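Side-chain contacts in putative tetrapyrrole (Corrin/porphyrin) methylase (Bacteroides fragilis, PDB 3FFY), which probably methylates the 2'-hydroxyl of a 16S rRNA cytidine with S-adenosylmethionine, the chain here being the C-terminal piece of the enzyme: residues 53-58 against 104-109; 75-78 against 82-85. All blocks are in the same frame, centred on the assembly; numbering follows the deposited sequence. Where two conformers were deposited one is given.

The two contacts illustrate how one beta-sheet can serve both as a floor for helices and, along its edge strand, as a site of subunit pairing. In contact 1 the start of helix 55-66 packs on strand 106-110, while contact 2 is the turn-proximal half of the hairpin of strands 71-77 and 82-87. Their centres lie about 13 Å apart, and strands 106-110 and 71-77 are neighbours in the same mixed sheet, with Ser-75 N probably hydrogen-bonded to Val-107 O. Along the chain, helix 55-66 comes first, the hairpin follows, and strand 106-110 is last, lying in the sheet between strands 45-50 and 71-77. Contact 1 is buried, whereas contact 2 reaches the edge where the second subunit continues the sheet.

Contact 1 of 2, residues 53-58 against 104-109; sequences HRLLKT and GEIVIV
Ile-106 and Ile-108, two residues apart on strand 106-110, receive the two methyl branches of Leu-55 from the first turn of helix 55-66. Ile-106 comes first: its CG1 sits between the backbone N and the carbonyl carbon (chi1 53°), which carries the longer branch out toward the helix, and CD1 meets Leu-55 CD2 at 4.1 Å. The two side chains meet at a slant. Val-107 points to the other face of the sheet, where it touches Ala-9 of helix 6-12. This is the layered alpha/beta arrangement of a tetrapyrrole methylase-type domain: a mixed sheet with helices on both faces, strand 106-110 lying inside it and hydrogen-bonded to strands 45-50 and 71-77. Ile-108 returns to the Leu-55 face. Its CD1 lies only 3.3 Å from Leu-55 CD1, tighter than ordinary van der Waals contact, and its CG1 stands 3.8 Å from that same methyl, the two side chains running antiparallel alongside each other. Val-74 of the adjoining strand touches all three of these aliphatic side chains. One helical turn beyond Leu-55, the methyl of Thr-58 also faces the strand, CG2 reaching Ile-108 CD1 at 3.8 Å. The hydroxyl on the other branch of Thr-58 is buried yet satisfied, because OG1 is hydrogen-bonded to both Glu-50 OE1 and Arg-32 NH2.

Contact 2 of 2, residues 75-78 against 82-85; sequences SREI and HEET
Ile-78 lies over the His-82 ring where the hairpin of strands 71-77 and 82-87 closes. In this antiparallel pair Arg-76 and Glu-84 form the hydrogen-bonded pair, each N donating to the other's O, and Ile-78 N adds a more bent bond to His-82 O. The Ile-78 side chain shows how one aliphatic group can pack against several polar neighbours. Its CB rests 3.5 Å from His-82 O. From there CG2 goes to the ND1 side of the imidazole, 3.7 Å from His-82 ND1, while CG1, beside the backbone N (chi1 -61°), passes over one face of the Arg-76 guanidinium, offset toward its rim. At the tip CD1 lies above the His-82 ring, 3.7 Å from the centroid and 19° off the normal, a CH-pi contact displaced toward NE2; the same methyl touches Glu-84 CB at 3.8 Å.

Arg-76 and Glu-84 run side by side, and a salt bridge joins Arg-76 NH1 to Glu-84 OE1 at 2.7 Å. The N-H is poorly aimed and the hydrogen bond weak, with the guanidinium and carboxylate planes 66° apart. Glu-84 OE2 instead makes a weak bond to His-82 NE2 of the second subunit, reciprocated across the interface, where segment 82-85 pairs antiparallel with a strand of that subunit.

On the other face, the chain of Glu-83 bends at chi2 and brings its OE2 to Glu-77 CB at 3.4 Å. Glu-77 OE2 and Glu-83 OE2 are 4.6 Å apart, a proximity probably eased by the hydrogen bond from Asn-2 to Glu-77 OE2. Further along this face, the buried hydroxyls Ser-75 OG and Thr-85 OG1 are hydrogen-bonded to each other at 2.8 Å.

Contact 1 of 2, residues 53-58 against 104-109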
loop_
_atom_site.group_PDB
_atom_site.type_symbol
_atom_site.label_atom_id
_atom_site.label_comp_id
_atom_site.label_asym_id
_atom_site.label_seq_id
_atom_site.Cartn_x
_atom_site.Cartn_y
_atom_site.Cartn_z
ATOM N N HIS A 53 17.666 11.022 4.005
ATOM C CA HIS A 53 19.118 10.959 3.851
ATOM C C HIS A 53 19.772 9.825 4.617
ATOM O O HIS A 53 20.927 9.522 4.366
ATOM C CB HIS A 53 19.783 12.278 4.267
ATOM C CG HIS A 53 19.360 13.455 3.439
ATOM N ND1 HIS A 53 18.044 13.881 3.359
ATOM C CD2 HIS A 53 20.082 14.321 2.688
ATOM C CE1 HIS A 53 17.977 14.950 2.580
ATOM N NE2 HIS A 53 19.200 15.238 2.166
ATOM N N ARG A 54 19.055 9.225 5.560
ATOM C CA ARG A 54 19.584 8.126 6.375
ATOM C C ARG A 54 19.025 6.788 5.951
ATOM O O ARG A 54 19.502 5.754 6.397
ATOM C CB ARG A 54 19.256 8.320 7.862
ATOM C CG ARG A 54 20.359 8.981 8.684
ATOM C CD ARG A 54 20.123 10.446 8.917
ATOM N NE ARG A 54 19.427 10.692 10.189
ATOM C CZ ARG A 54 19.348 11.880 10.800
ATOM N NH1 ARG A 54 19.919 12.966 10.271
ATOM N NH2 ARG A 54 18.693 11.977 11.954
ATOM N N LEU A 55 18.015 6.778 5.081
ATOM C CA LEU A 55 17.342 5.509 4.768
ATOM C C LEU A 55 18.255 4.410 4.239
ATOM O O LEU A 55 18.173 3.268 4.692
ATOM C CB LEU A 55 16.179 5.718 3.782
ATOM C CG LEU A 55 15.349 4.461 3.418
ATOM C CD1 LEU A 55 14.700 3.802 4.683
ATOM C CD2 LEU A 55 14.341 4.819 2.346
ATOM N N LEU A 56 19.136 4.740 3.291
ATOM C CA LEU A 56 19.926 3.714 2.627
ATOM C C LEU A 56 20.838 3.041 3.638
ATOM O O LEU A 56 20.921 1.826 3.658
ATOM C CB LEU A 56 20.784 4.292 1.498
ATOM C CG LEU A 56 21.009 3.535 0.168
ATOM C CD1 LEU A 56 22.448 3.785 -0.321
ATOM C CD2 LEU A 56 20.618 2.083 0.149
ATOM N N LYS A 57 21.514 3.823 4.470
ATOM C CA LYS A 57 22.350 3.261 5.565
ATOM C C LYS A 57 21.545 2.310 6.450
ATOM O O LYS A 57 21.966 1.173 6.681
ATOM C CB LYS A 57 22.940 4.380 6.449
ATOM C CG LYS A 57 23.887 3.894 7.591
ATOM C CD LYS A 57 24.363 5.042 8.519
ATOM C CE LYS A 57 24.850 4.492 9.903
ATOM N NZ LYS A 57 25.579 5.507 10.713
ATOM N N THR A 58 20.392 2.785 6.924
ATOM C CA THR A 58 19.533 1.958 7.778
ATOM C C THR A 58 19.161 0.625 7.078
ATOM O O THR A 58 19.245 -0.452 7.687
ATOM C CB THR A 58 18.280 2.732 8.244
ATOM O OG1 THR A 58 18.695 3.721 9.188
ATOM C CG2 THR A 58 17.283 1.792 8.903
ATOM N N GLY A 104 10.762 11.852 1.586
ATOM C CA GLY A 104 10.224 12.580 2.703
ATOM C C GLY A 104 10.520 11.719 3.853
ATOM O O GLY A 104 11.135 10.675 3.677
ATOM N N GLU A 105 10.125 12.140 5.031
ATOM C CA GLU A 105 10.144 11.221 6.135
ATOM C C GLU A 105 9.381 9.951 5.720
ATOM O O GLU A 105 8.302 10.008 5.103
ATOM C CB GLU A 105 9.529 11.826 7.400
ATOM C CG GLU A 105 9.890 11.022 8.686
ATOM C CD GLU A 105 11.355 11.178 9.115
ATOM O OE1 GLU A 105 12.125 12.017 8.524
ATOM O OE2 GLU A 105 11.727 10.429 10.063
ATOM N N ILE A 106 9.985 8.807 6.025
ATOM C CA ILE A 106 9.380 7.537 5.682
ATOM C C ILE A 106 9.184 6.687 6.925
ATOM O O ILE A 106 9.707 6.985 7.992
ATOM C CB ILE A 106 10.192 6.787 4.598
ATOM C CG1 ILE A 106 11.678 6.641 4.990
ATOM C CG2 ILE A 106 10.079 7.554 3.253
ATOM C CD1 ILE A 106 12.594 7.829 4.420
ATOM N N VAL A 107 8.395 5.645 6.733
ATOM C CA VAL A 107 8.139 4.608 7.692
ATOM C C VAL A 107 8.706 3.351 7.044
ATOM O O VAL A 107 8.505 3.090 5.829
ATOM C CB VAL A 107 6.583 4.395 7.939
ATOM C CG1 VAL A 107 6.316 3.299 8.991
ATOM C CG2 VAL A 107 5.874 5.719 8.270
ATOM N N ILE A 108 9.457 2.583 7.852
ATOM C CA ILE A 108 9.949 1.304 7.475
ATOM C C ILE A 108 9.186 0.254 8.262
ATOM O O ILE A 108 9.148 0.297 9.509
ATOM C CB ILE A 108 11.485 1.143 7.759
ATOM C CG1 ILE A 108 12.247 2.331 7.169
ATOM C CG2 ILE A 108 11.986 -0.251 7.224
ATOM C CD1 ILE A 108 13.768 2.445 7.591
ATOM N N VAL A 109 8.575 -0.677 7.527
ATOM C CA VAL A 109 7.894 -1.838 8.129
ATOM C C VAL A 109 8.686 -3.065 7.737
ATOM O O VAL A 109 8.753 -3.429 6.553
ATOM C CB VAL A 109 6.431 -1.964 7.677
ATOM C CG1 VAL A 109 5.690 -3.157 8.426
ATOM C CG2 VAL A 109 5.737 -0.650 7.950
#

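Contact 2 of 2, residues 75-78 against 82-85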
loop_
_atom_site.group_PDB
_atom_site.type_symbol
_atom_site.label_atom_id
_atom_site.label_comp_id
_atom_site.label_asym_id
_atom_site.label_seq_id
_atom_site.Cartn_x
_atom_site.Cartn_y
_atom_site.Cartn_z
ATOM N N SER A 75 7.407 3.332 3.202
ATOM C CA SER A 75 6.239 4.093 2.852
ATOM C C SER A 75 6.366 5.572 3.190
ATOM O O SER A 75 6.936 6.002 4.223
ATOM C CB SER A 75 4.973 3.560 3.559
ATOM O OG SER A 75 4.666 2.262 3.113
ATOM N N ARG A 76 5.728 6.339 2.330
ATOM C CA ARG A 76 5.632 7.744 2.529
ATOM C C ARG A 76 4.180 8.142 2.480
ATOM O O ARG A 76 3.418 7.741 1.586
ATOM C CB ARG A 76 6.441 8.422 1.438
ATOM C CG ARG A 76 6.563 9.898 1.653
ATOM C CD ARG A 76 7.251 10.509 0.509
ATOM N NE ARG A 76 6.624 11.790 0.253
ATOM C CZ ARG A 76 6.102 12.155 -0.913
ATOM N NH1 ARG A 76 6.148 11.334 -1.964
ATOM N NH2 ARG A 76 5.545 13.356 -1.034
ATOM N N GLU A 77 3.771 8.888 3.485
ATOM C CA GLU A 77 2.401 9.282 3.574
ATOM C C GLU A 77 2.214 10.590 2.797
ATOM O O GLU A 77 2.751 11.611 3.195
ATOM C CB GLU A 77 2.008 9.461 5.025
ATOM C CG GLU A 77 0.639 10.075 5.115
ATOM C CD GLU A 77 0.155 10.336 6.525
ATOM O OE1 GLU A 77 -0.626 11.308 6.662
ATOM O OE2 GLU A 77 0.534 9.595 7.475
ATOM N N ILE A 78 1.500 10.579 1.681
ATOM C CA ILE A 78 1.244 11.836 0.956
ATOM C C ILE A 78 0.034 12.548 1.548
ATOM O O ILE A 78 -0.043 13.757 1.467
ATOM C CB ILE A 78 1.042 11.605 -0.540
ATOM C CG1 ILE A 78 2.302 10.997 -1.139
ATOM C CG2 ILE A 78 0.641 12.910 -1.227
ATOM C CD1 ILE A 78 2.040 10.065 -2.305
ATOM N N HIS A 82 -3.523 8.821 1.139
ATOM C CA HIS A 82 -2.737 8.675 -0.051
ATOM C C HIS A 82 -1.311 8.337 0.348
ATOM O O HIS A 82 -0.664 9.067 1.077
ATOM C CB HIS A 82 -2.824 9.942 -0.844
ATOM C CG HIS A 82 -2.126 9.889 -2.135
ATOM N ND1 HIS A 82 -1.983 11.006 -2.935
ATOM C CD2 HIS A 82 -1.489 8.878 -2.775
ATOM C CE1 HIS A 82 -1.297 10.671 -4.022
ATOM N NE2 HIS A 82 -0.990 9.388 -3.950
ATOM N N GLU A 83 -0.854 7.175 -0.072
ATOM C CA GLU A 83 0.420 6.630 0.388
ATOM C C GLU A 83 1.204 6.201 -0.828
ATOM O O GLU A 83 0.663 5.902 -1.877
ATOM C CB GLU A 83 0.154 5.464 1.335
ATOM C CG GLU A 83 1.341 5.007 2.193
ATOM C CD GLU A 83 1.431 5.575 3.634
ATOM O OE1 GLU A 83 2.282 5.025 4.358
ATOM O OE2 GLU A 83 0.696 6.518 4.063
ATOM N N GLU A 84 2.503 6.194 -0.689
ATOM C CA GLU A 84 3.394 5.730 -1.704
ATOM C C GLU A 84 4.280 4.680 -1.040
ATOM O O GLU A 84 4.800 4.926 0.047
ATOM C CB GLU A 84 4.224 6.907 -2.086
ATOM C CG GLU A 84 4.679 6.895 -3.459
ATOM C CD GLU A 84 5.626 8.041 -3.716
ATOM O OE1 GLU A 84 5.949 8.769 -2.723
ATOM O OE2 GLU A 84 6.024 8.216 -4.899
ATOM N N THR A 85 4.446 3.524 -1.661
ATOM C CA THR A 85 5.096 2.419 -0.997
ATOM C C THR A 85 6.032 1.657 -1.912
ATOM O O THR A 85 5.734 1.456 -3.105
ATOM C CB THR A 85 4.036 1.471 -0.384
ATOM O OG1 THR A 85 3.329 2.199 0.606
ATOM C CG2 THR A 85 4.648 0.250 0.291
#